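Local coordinates for protein-tyrosine-phosphatase (Vibrio vulnificus, PDB 7DHF) that probably removes phosphate from phosphotyrosine residues of proteins, as a low-molecular-weight protein tyrosine phosphatase, at residues A[27-32]-A[144-149]; A[113-118]-A[139-144]. The protein carries 1 engineered substitution. One frame throughout, in Å; residues are numbered along the deposited sequence. Where two conformers were deposited one is given.

Contact 1: residues A[27-32]-A[144-149]; sequences QKLLPN and AWAKKL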
loop_
_atom_site.group_PDB
_atom_site.type_symbol
_atom_site.label_atom_id
_atom_site.label_comp_id
_atom_site.label_asym_id
_atom_site.label_seq_id
_atom_site.Cartn_x
_atom_site.Cartn_y
_atom_site.Cartn_z
ATOM N N GLN A 27 9.050 3.109 2.254
ATOM C CA GLN A 27 9.773 4.374 2.200
ATOM C C GLN A 27 10.986 4.344 3.121
ATOM O O GLN A 27 12.051 4.869 2.775
ATOM C CB GLN A 27 8.842 5.526 2.571
ATOM C CG GLN A 27 9.467 6.907 2.428
ATOM C CD GLN A 27 9.813 7.236 0.989
ATOM O OE1 GLN A 27 9.000 7.803 0.259
ATOM N NE2 GLN A 27 11.025 6.883 0.574
ATOM N N LYS A 28 10.842 3.736 4.299
ATOM C CA LYS A 28 11.966 3.637 5.225
ATOM C C LYS A 28 13.072 2.759 4.654
ATOM O O LYS A 28 14.260 3.047 4.840
ATOM C CB LYS A 28 11.479 3.094 6.567
ATOM C CG LYS A 28 12.550 3.031 7.638
ATOM C CD LYS A 28 11.974 2.506 8.941
ATOM C CE LYS A 28 13.054 2.255 9.975
ATOM N NZ LYS A 28 12.512 1.536 11.162
ATOM N N LEU A 29 12.705 1.690 3.947
ATOM C CA LEU A 29 13.692 0.804 3.347
ATOM C C LEU A 29 14.295 1.373 2.074
ATOM O O LEU A 29 15.398 0.967 1.692
ATOM C CB LEU A 29 13.039 -0.533 2.990
ATOM C CG LEU A 29 12.590 -1.434 4.136
ATOM C CD1 LEU A 29 11.634 -2.500 3.630
ATOM C CD2 LEU A 29 13.807 -2.083 4.778
ATOM N N LEU A 30 13.609 2.304 1.417
ATOM C CA LEU A 30 14.037 2.840 0.127
ATOM C C LEU A 30 14.055 4.360 0.191
ATOM O O LEU A 30 13.246 5.035 -0.456
ATOM C CB LEU A 30 13.112 2.345 -0.985
ATOM C CG LEU A 30 13.201 0.848 -1.297
ATOM C CD1 LEU A 30 12.104 0.434 -2.258
ATOM C CD2 LEU A 30 14.563 0.495 -1.875
ATOM N N PRO A 31 14.989 4.935 0.952
ATOM C CA PRO A 31 15.070 6.402 1.024
ATOM C C PRO A 31 15.450 7.054 -0.293
ATOM O O PRO A 31 15.285 8.272 -0.431
ATOM C CB PRO A 31 16.128 6.646 2.109
ATOM C CG PRO A 31 16.951 5.396 2.124
ATOM C CD PRO A 31 16.004 4.281 1.796
ATOM N N ASN A 32 15.963 6.295 -1.259
ATOM C CA ASN A 32 16.287 6.824 -2.577
ATOM C C ASN A 32 15.123 6.707 -3.555
ATOM O O ASN A 32 15.320 6.896 -4.761
ATOM C CB ASN A 32 17.534 6.135 -3.141
ATOM C CG ASN A 32 17.298 4.676 -3.472
ATOM O OD1 ASN A 32 16.427 4.027 -2.894
ATOM N ND2 ASN A 32 18.083 4.147 -4.405
ATOM N N ALA A 144 11.795 -7.719 0.839
ATOM C CA ALA A 144 12.187 -8.384 -0.396
ATOM C C ALA A 144 12.176 -7.416 -1.573
ATOM O O ALA A 144 13.097 -7.426 -2.397
ATOM C CB ALA A 144 11.263 -9.571 -0.657
ATOM N N TRP A 145 11.148 -6.570 -1.667
ATOM C CA TRP A 145 11.106 -5.581 -2.740
ATOM C C TRP A 145 12.288 -4.624 -2.655
ATOM O O TRP A 145 12.855 -4.231 -3.680
ATOM C CB TRP A 145 9.796 -4.793 -2.684
ATOM C CG TRP A 145 8.682 -5.421 -3.454
ATOM C CD1 TRP A 145 7.519 -5.930 -2.952
ATOM C CD2 TRP A 145 8.622 -5.609 -4.872
ATOM N NE1 TRP A 145 6.741 -6.423 -3.970
ATOM C CE2 TRP A 145 7.395 -6.238 -5.160
ATOM C CE3 TRP A 145 9.490 -5.307 -5.927
ATOM C CZ2 TRP A 145 7.014 -6.572 -6.456
ATOM C CZ3 TRP A 145 9.108 -5.640 -7.214
ATOM C CH2 TRP A 145 7.883 -6.265 -7.467
ATOM N N ALA A 146 12.672 -4.235 -1.437
ATOM C CA ALA A 146 13.729 -3.243 -1.269
ATOM C C ALA A 146 15.050 -3.708 -1.866
ATOM O O ALA A 146 15.858 -2.880 -2.298
ATOM C CB ALA A 146 13.903 -2.910 0.212
ATOM N N LYS A 147 15.293 -5.017 -1.902
ATOM C CA LYS A 147 16.532 -5.534 -2.469
ATOM C C LYS A 147 16.524 -5.561 -3.991
ATOM O O LYS A 147 17.577 -5.808 -4.589
ATOM C CB LYS A 147 16.785 -6.958 -1.967
ATOM C CG LYS A 147 16.991 -7.073 -0.469
ATOM C CD LYS A 147 17.195 -8.524 -0.060
ATOM C CE LYS A 147 17.576 -8.643 1.405
ATOM N NZ LYS A 147 17.890 -10.048 1.791
ATOM N N LYS A 148 15.384 -5.302 -4.630
ATOM C CA LYS A 148 15.249 -5.468 -6.069
ATOM C C LYS A 148 14.944 -4.173 -6.808
ATOM O O LYS A 148 14.907 -4.181 -8.045
ATOM C CB LYS A 148 14.150 -6.493 -6.375
ATOM C CG LYS A 148 14.400 -7.854 -5.751
ATOM C CD LYS A 148 13.206 -8.773 -5.914
ATOM C CE LYS A 148 13.495 -10.149 -5.343
ATOM N NZ LYS A 148 13.856 -10.091 -3.901
ATOM N N LEU A 149 14.733 -3.070 -6.101
ATOM C CA LEU A 149 14.378 -1.810 -6.742
ATOM C C LEU A 149 15.497 -0.783 -6.604
ATOM O O LEU A 149 15.673 0.071 -7.472
ATOM C CB LEU A 149 13.088 -1.262 -6.133
ATOM C CG LEU A 149 11.870 -2.182 -6.261
ATOM C CD1 LEU A 149 10.697 -1.623 -5.472
ATOM C CD2 LEU A 149 11.485 -2.388 -7.718
ATOM O OXT LEU A 149 16.247 -0.783 -5.628
HETATM O O HOH W 1 17.812 1.482 -5.804
#
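Leu30 lays its isobutyl group against the C-terminal part of helix 128-146, one methyl on the backbone and the other on the side chain of the chain end. Its CG stands anti to the carbonyl carbon (chi1 -69°), which directs the fork toward the other segment: CD2 rests 3.6 Å from Ala146 O, and CD1 meets CD1 of Leu149 at 4.1 Å. The two leucines cross at about a right angle and meet through these methyls. Ala146 suits its place facing Leu29 and Leu30 because its single CB lets the backbones come close, with CA of Leu29 and CA of Ala146 6.1 Å apart; Leu29 CB packs on Ala146 CB at 3.8 Å. Leu30, the first residue to leave helical phi/psi after helix 18-29, and Leu29 both point toward this alanine.

No direct hydrogen bond joins the segments. Beyond the apolar patch a water accepts from Asn32 ND2 at 3.0 Å and donates to Leu149 OXT at 2.8 Å; Lys33 NZ binds the other oxygen, O, of this terminal carboxylate. On the other segment, Ala144 O takes two donors from opposite faces of its plane, Lys148 NZ (3.2 Å) and Lys147 N.

Leu30 and Leu149 also reach Ile8 of strand 7-12. The contact therefore joins the C-terminal ends of two helices beside the parallel sheet, as suits the layered alpha/beta fold of low-molecular-weight tyrosine phosphatases.

Contact 2: residues A[113-118]-A[139-144]; sequences QWIGQK and DEAAQA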
loop_
_atom_site.group_PDB
_atom_site.type_symbol
_atom_site.label_atom_id
_atom_site.label_comp_id
_atom_site.label_asym_id
_atom_site.label_seq_id
_atom_site.Cartn_x
_atom_site.Cartn_y
_atom_site.Cartn_z
ATOM N N GLN A 113 4.599 -10.248 -3.745
ATOM C CA GLN A 113 5.116 -11.142 -4.780
ATOM C C GLN A 113 6.175 -12.090 -4.230
ATOM O O GLN A 113 6.206 -13.271 -4.593
ATOM C CB GLN A 113 5.691 -10.348 -5.953
ATOM C CG GLN A 113 6.438 -11.250 -6.929
ATOM C CD GLN A 113 6.741 -10.609 -8.264
ATOM O OE1 GLN A 113 6.419 -9.449 -8.512
ATOM N NE2 GLN A 113 7.377 -11.374 -9.140
ATOM N N TRP A 114 7.050 -11.597 -3.361
ATOM C CA TRP A 114 8.242 -12.338 -2.970
ATOM C C TRP A 114 8.036 -13.213 -1.745
ATOM O O TRP A 114 8.980 -13.886 -1.315
ATOM C CB TRP A 114 9.395 -11.357 -2.750
ATOM C CG TRP A 114 9.590 -10.502 -3.951
ATOM C CD1 TRP A 114 9.399 -9.154 -4.048
ATOM C CD2 TRP A 114 9.981 -10.948 -5.252
ATOM N NE1 TRP A 114 9.657 -8.732 -5.330
ATOM C CE2 TRP A 114 10.021 -9.816 -6.087
ATOM C CE3 TRP A 114 10.311 -12.196 -5.789
ATOM C CZ2 TRP A 114 10.377 -9.893 -7.430
ATOM C CZ3 TRP A 114 10.665 -12.271 -7.123
ATOM C CH2 TRP A 114 10.694 -11.126 -7.928
ATOM N N ILE A 115 6.823 -13.253 -1.201
ATOM C CA ILE A 115 6.501 -14.142 -0.091
ATOM C C ILE A 115 5.470 -15.157 -0.564
ATOM O O ILE A 115 4.469 -15.408 0.111
ATOM C CB ILE A 115 6.031 -13.358 1.152
ATOM C CG1 ILE A 115 4.870 -12.414 0.808
ATOM C CG2 ILE A 115 7.199 -12.581 1.742
ATOM C CD1 ILE A 115 4.173 -11.823 2.030
ATOM N N GLY A 116 5.709 -15.744 -1.733
ATOM C CA GLY A 116 4.799 -16.725 -2.286
ATOM C C GLY A 116 3.654 -16.148 -3.082
ATOM O O GLY A 116 2.638 -16.830 -3.257
ATOM N N GLN A 117 3.784 -14.918 -3.573
ATOM C CA GLN A 117 2.712 -14.244 -4.302
ATOM C C GLN A 117 1.407 -14.292 -3.507
ATOM O O GLN A 117 0.347 -14.673 -4.009
ATOM C CB GLN A 117 2.565 -14.810 -5.713
ATOM C CG GLN A 117 3.865 -14.711 -6.499
ATOM C CD GLN A 117 3.701 -14.995 -7.975
ATOM O OE1 GLN A 117 3.548 -14.078 -8.779
ATOM N NE2 GLN A 117 3.755 -16.268 -8.343
ATOM N N LYS A 118 1.504 -13.887 -2.246
ATOM C CA LYS A 118 0.410 -13.973 -1.290
ATOM C C LYS A 118 -0.324 -12.644 -1.192
ATOM O O LYS A 118 0.298 -11.577 -1.184
ATOM C CB LYS A 118 0.950 -14.327 0.097
ATOM C CG LYS A 118 0.990 -15.814 0.420
ATOM C CD LYS A 118 1.827 -16.106 1.672
ATOM C CE LYS A 118 1.395 -15.306 2.900
ATOM N NZ LYS A 118 0.086 -15.745 3.449
ATOM N N ASP A 139 5.870 -6.179 6.174
ATOM C CA ASP A 139 7.291 -6.041 6.476
ATOM C C ASP A 139 8.119 -7.047 5.681
ATOM O O ASP A 139 9.082 -6.679 5.000
ATOM C CB ASP A 139 7.491 -6.230 7.982
ATOM C CG ASP A 139 8.901 -5.920 8.437
ATOM O OD1 ASP A 139 9.655 -5.275 7.680
ATOM O OD2 ASP A 139 9.247 -6.310 9.573
ATOM N N GLU A 140 7.755 -8.328 5.755
ATOM C CA GLU A 140 8.481 -9.349 5.005
ATOM C C GLU A 140 8.460 -9.052 3.511
ATOM O O GLU A 140 9.485 -9.171 2.827
ATOM C CB GLU A 140 7.851 -10.717 5.262
ATOM C CG GLU A 140 8.009 -11.233 6.683
ATOM C CD GLU A 140 7.391 -12.607 6.870
ATOM O OE1 GLU A 140 7.328 -13.370 5.882
ATOM O OE2 GLU A 140 6.968 -12.923 8.004
ATOM N N ALA A 141 7.293 -8.675 2.985
ATOM C CA ALA A 141 7.162 -8.412 1.557
ATOM C C ALA A 141 7.980 -7.197 1.138
ATOM O O ALA A 141 8.615 -7.204 0.076
ATOM C CB ALA A 141 5.687 -8.204 1.218
ATOM N N ALA A 142 7.973 -6.146 1.959
ATOM C CA ALA A 142 8.692 -4.922 1.624
ATOM C C ALA A 142 10.200 -5.133 1.664
ATOM O O ALA A 142 10.926 -4.600 0.818
ATOM C CB ALA A 142 8.285 -3.805 2.582
ATOM N N GLN A 143 10.691 -5.889 2.651
ATOM C CA GLN A 143 12.116 -6.196 2.708
ATOM C C GLN A 143 12.591 -6.811 1.404
ATOM O O GLN A 143 13.674 -6.481 0.906
ATOM C CB GLN A 143 12.403 -7.162 3.855
ATOM C CG GLN A 143 12.294 -6.569 5.239
ATOM C CD GLN A 143 12.540 -7.607 6.312
ATOM O OE1 GLN A 143 13.339 -8.526 6.127
ATOM N NE2 GLN A 143 11.855 -7.469 7.440
ATOM N N ALA A 144 11.795 -7.719 0.839
ATOM C CA ALA A 144 12.187 -8.384 -0.396
ATOM C C ALA A 144 12.176 -7.416 -1.573
ATOM O O ALA A 144 13.097 -7.426 -2.397
ATOM C CB ALA A 144 11.263 -9.571 -0.657
HETATM O O HOH W 2 7.083 -9.191 -1.659
#
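Trp114 and Ile115 face helix 128-146 from the loop that follows strand 108-110, and apolar contacts carry most of the meeting. Trp114 CB lies only 3.3 Å from Ala144 CB, a tight contact whose closeness suits a residue with no more than a methyl. The indole meets that methyl obliquely, through CG and CD1. Ile115 straddles the preceding turn with two branches: CG2 packs on Glu140 CB at 4.0 Å, while CD1 touches Ala141 CB at the same distance. With chi1 at 54°, CG1 lies between the backbone N and the carbonyl carbon, and the ethyl arm is thereby led to Ala141 as CG2 takes the Glu140 side. Glu140 presents its aliphatic base to the isoleucine at about a right angle, and its carboxylate is held by Gln136 of the same helix.

In the low-molecular-weight phosphatase fold, this loop links the last strand of the parallel sheet to the C-terminal helix and lies over one flank of it; Ala142 packs instead on Val25, Leu26 and Leu29 of helix 18-29. Small residues at 141, 142 and 144 let this one helix lie close to neighbours on different sides. Ala141 also touches Phe111, and its side chain is about 10 Å from that of Arg18, a predicted active-site residue.

The polar link is a water that accepts from Trp114 N at 2.9 Å and donates to Ala141 O at 3.1 Å.

Gln113 CG covers one face of the indole, 3.9 Å above the plane and over its centre; Trp145 and Lys148 also meet the ring. Along the helix, Gln143 NE2 makes a nearly straight bond (172°) to Asp139 OD1, meeting it from above the carboxylate plane.

In the fold
The two contacts lie about 12 Å apart, centre to centre, and both use helix 128-146, sharing Ala144. Along the chain contact 2 is nested inside the loop closed by contact 1, which spans 111 intervening residues, while contact 2 spans 20. They also touch directly: Trp145 CD2 comes within 3.3 Å of Trp114 NE1, the two indoles meeting edge-to-face, and Lys148 makes a cation-pi contact with Trp114. The final helix is thus flanked by the end of helix 18-29 in contact 1 and the loop after strand 108-110 in contact 2, tying early and late parts of the chain together beside the four-stranded parallel sheet.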